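Local coordinates for putative diguanylate cyclase (GGDEF) with PAS/PAC domain (Rhodopseudomonas palustris, PDB 3LIF), which probably makes cyclic di-GMP from GTP through its GGDEF domain, this chain being the extracellular PDC-fold sensor part of the membrane protein, at residues S13-E16 / M17-S21. Numbering follows the deposited sequence.
Sequences SETE and MRNLS
Glu-14 and Arg-18, one helical turn apart, form an i to i+4 salt bridge: OE2 of Glu-14 lies 2.7 Å from NH1 of Arg-18. The oxygen meets the guanidinium at its edge, near its plane, yet the hydrogen bond is weak, with an N-H...O angle of 129° and the two planar groups turned 36° apart. The Glu-14 chain runs out extended from a CG anti to the backbone N (chi1 178°), alongside the arginine, so the methylenes pack as well, CG of Glu-14 sitting 3.6 Å from CD of Arg-18. The other terminal nitrogen, NH2, binds a citrate probably acquired from the crystallisation liquor, and Tyr-208 touches both side chains.

Four successive backbone bonds supply the regular frame. Met-17 N to Ser-13 O and Arg-18 N to Glu-14 O, each 2.8 Å, are nearly straight; Asn-19 N to Thr-15 O is longer at 3.1 Å, and Leu-20 N binds Glu-16 O.

Two side chains turn to the sheet: buried selenomethionine Met-17 touches Tyr-208 and Arg-238, while Leu-20 touches Val-236. This i to i+4 pattern belongs to the long N-terminal helix 5-47, here packed against the second antiparallel sheet of a double-PDC (dCache-like) sensor.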
ATOM      1  N   SER A  13     -23.061  -4.004 -15.722  1.00 37.84           N
ATOM      2  CA  SER A  13     -21.647  -3.942 -15.683  1.00 37.09           C
ATOM      3  C   SER A  13     -21.236  -2.910 -14.581  1.00 36.95           C
ATOM      4  O   SER A  13     -20.403  -3.219 -13.719  1.00 35.69           O
ATOM      5  CB  SER A  13     -21.107  -3.602 -17.046  1.00 36.13           C
ATOM      6  OG  SER A  13     -19.834  -3.058 -16.838  1.00 38.84           O
ATOM      7  N   GLU A  14     -21.862  -1.722 -14.591  1.00 35.92           N
ATOM      8  CA  GLU A  14     -21.637  -0.742 -13.549  1.00 36.04           C
ATOM      9  C   GLU A  14     -21.874  -1.417 -12.207  1.00 36.73           C
ATOM     10  O   GLU A  14     -21.074  -1.308 -11.286  1.00 37.92           O
ATOM     11  CB  GLU A  14     -22.532   0.491 -13.709  1.00 35.29           C
ATOM     12  CG  GLU A  14     -22.358   1.523 -12.614  1.00 36.10           C
ATOM     13  CD  GLU A  14     -23.259   2.761 -12.755  1.00 39.39           C
ATOM     14  OE1 GLU A  14     -23.533   3.202 -13.899  1.00 40.30           O
ATOM     15  OE2 GLU A  14     -23.679   3.314 -11.705  1.00 38.54           O
ATOM     16  N   THR A  15     -22.958  -2.146 -12.060  1.00 36.69           N
ATOM     17  CA  THR A  15     -23.098  -2.832 -10.810  1.00 36.55           C
ATOM     18  C   THR A  15     -21.910  -3.775 -10.526  1.00 37.11           C
ATOM     19  O   THR A  15     -21.508  -3.914  -9.382  1.00 37.84           O
ATOM     20  CB  THR A  15     -24.479  -3.532 -10.692  1.00 36.37           C
ATOM     21  OG1 THR A  15     -25.465  -2.524 -10.618  1.00 36.61           O
ATOM     22  CG2 THR A  15     -24.614  -4.334  -9.406  1.00 33.74           C
ATOM     23  N   GLU A  16     -21.345  -4.457 -11.510  1.00 37.00           N
ATOM     24  CA  GLU A  16     -20.347  -5.443 -11.098  1.00 38.11           C
ATOM     25  C   GLU A  16     -19.095  -4.715 -10.696  1.00 37.15           C
ATOM     26  O   GLU A  16     -18.403  -5.146  -9.776  1.00 37.24           O
ATOM     27  CB  GLU A  16     -19.979  -6.443 -12.181  1.00 38.51           C
ATOM     28  CG  GLU A  16     -21.112  -7.270 -12.714  1.00 44.18           C
ATOM     29  CD  GLU A  16     -20.761  -7.842 -14.097  1.00 52.15           C
ATOM     30  OE1 GLU A  16     -19.709  -7.420 -14.693  1.00 56.09           O
ATOM     31  OE2 GLU A  16     -21.530  -8.699 -14.581  1.00 52.16           O
HETATM   32  N   MSE A  17     -18.807  -3.636 -11.426  1.00 36.18           N
HETATM   33  CA  MSE A  17     -17.667  -2.803 -11.177  1.00 35.61           C
HETATM   34  C   MSE A  17     -17.819  -2.219  -9.789  1.00 34.83           C
HETATM   35  O   MSE A  17     -16.897  -2.331  -8.993  1.00 34.79           O
HETATM   36  CB  MSE A  17     -17.557  -1.680 -12.186  1.00 36.50           C
HETATM   37  CG  MSE A  17     -17.473  -2.122 -13.628  1.00 41.02           C
HETATM   38 SE   MSE A  17     -15.776  -2.919 -13.938  1.00 54.25          SE
HETATM   39  CE  MSE A  17     -15.064  -1.317 -14.853  1.00 53.60           C
ATOM     40  N   ARG A  18     -18.970  -1.638  -9.462  1.00 33.29           N
ATOM     41  CA  ARG A  18     -19.094  -1.043  -8.134  1.00 32.39           C
ATOM     42  C   ARG A  18     -18.864  -2.106  -7.057  1.00 32.69           C
ATOM     43  O   ARG A  18     -18.194  -1.824  -6.064  1.00 32.58           O
ATOM     44  CB  ARG A  18     -20.377  -0.189  -7.937  1.00 30.91           C
ATOM     45  CG  ARG A  18     -20.360   1.004  -8.861  1.00 30.49           C
ATOM     46  CD  ARG A  18     -21.697   1.769  -9.072  1.00 28.65           C
ATOM     47  NE  ARG A  18     -21.648   2.978  -8.269  1.00 30.52           N
ATOM     48  CZ  ARG A  18     -21.752   4.226  -8.696  1.00 31.54           C
ATOM     49  NH1 ARG A  18     -22.002   4.523  -9.968  1.00 28.63           N
ATOM     50  NH2 ARG A  18     -21.639   5.197  -7.801  1.00 35.19           N
ATOM     51  N   ASN A  19     -19.335  -3.338  -7.250  1.00 33.25           N
ATOM     52  CA  ASN A  19     -19.100  -4.334  -6.186  1.00 34.55           C
ATOM     53  C   ASN A  19     -17.672  -4.695  -6.176  1.00 33.14           C
ATOM     54  O   ASN A  19     -17.102  -4.866  -5.143  1.00 33.14           O
ATOM     55  CB  ASN A  19     -19.951  -5.616  -6.290  1.00 35.83           C
ATOM     56  CG  ASN A  19     -21.456  -5.313  -6.402  1.00 43.29           C
ATOM     57  OD1 ASN A  19     -22.233  -6.159  -6.887  1.00 52.14           O
ATOM     58  ND2 ASN A  19     -21.875  -4.085  -6.005  1.00 46.14           N
ATOM     59  N   LEU A  20     -17.085  -4.813  -7.348  1.00 32.57           N
ATOM     60  CA  LEU A  20     -15.711  -5.252  -7.417  1.00 32.98           C
ATOM     61  C   LEU A  20     -14.748  -4.275  -6.633  1.00 33.11           C
ATOM     62  O   LEU A  20     -13.906  -4.694  -5.819  1.00 31.89           O
ATOM     63  CB  LEU A  20     -15.339  -5.416  -8.876  1.00 32.27           C
ATOM     64  CG  LEU A  20     -13.929  -5.914  -8.998  1.00 33.89           C
ATOM     65  CD1 LEU A  20     -13.671  -6.980  -7.944  1.00 33.12           C
ATOM     66  CD2 LEU A  20     -13.671  -6.397 -10.428  1.00 35.87           C
ATOM     67  N   SER A  21     -14.934  -2.980  -6.876  1.00 32.77           N
ATOM     68  CA  SER A  21     -14.290  -1.939  -6.125  1.00 33.75           C
ATOM     69  C   SER A  21     -14.495  -2.161  -4.606  1.00 34.88           C
ATOM     70  O   SER A  21     -13.557  -2.033  -3.798  1.00 35.51           O
ATOM     71  CB  SER A  21     -14.802  -0.560  -6.572  1.00 32.88           C
ATOM     72  OG  SER A  21     -15.872  -0.112  -5.759  1.00 33.11           O
TER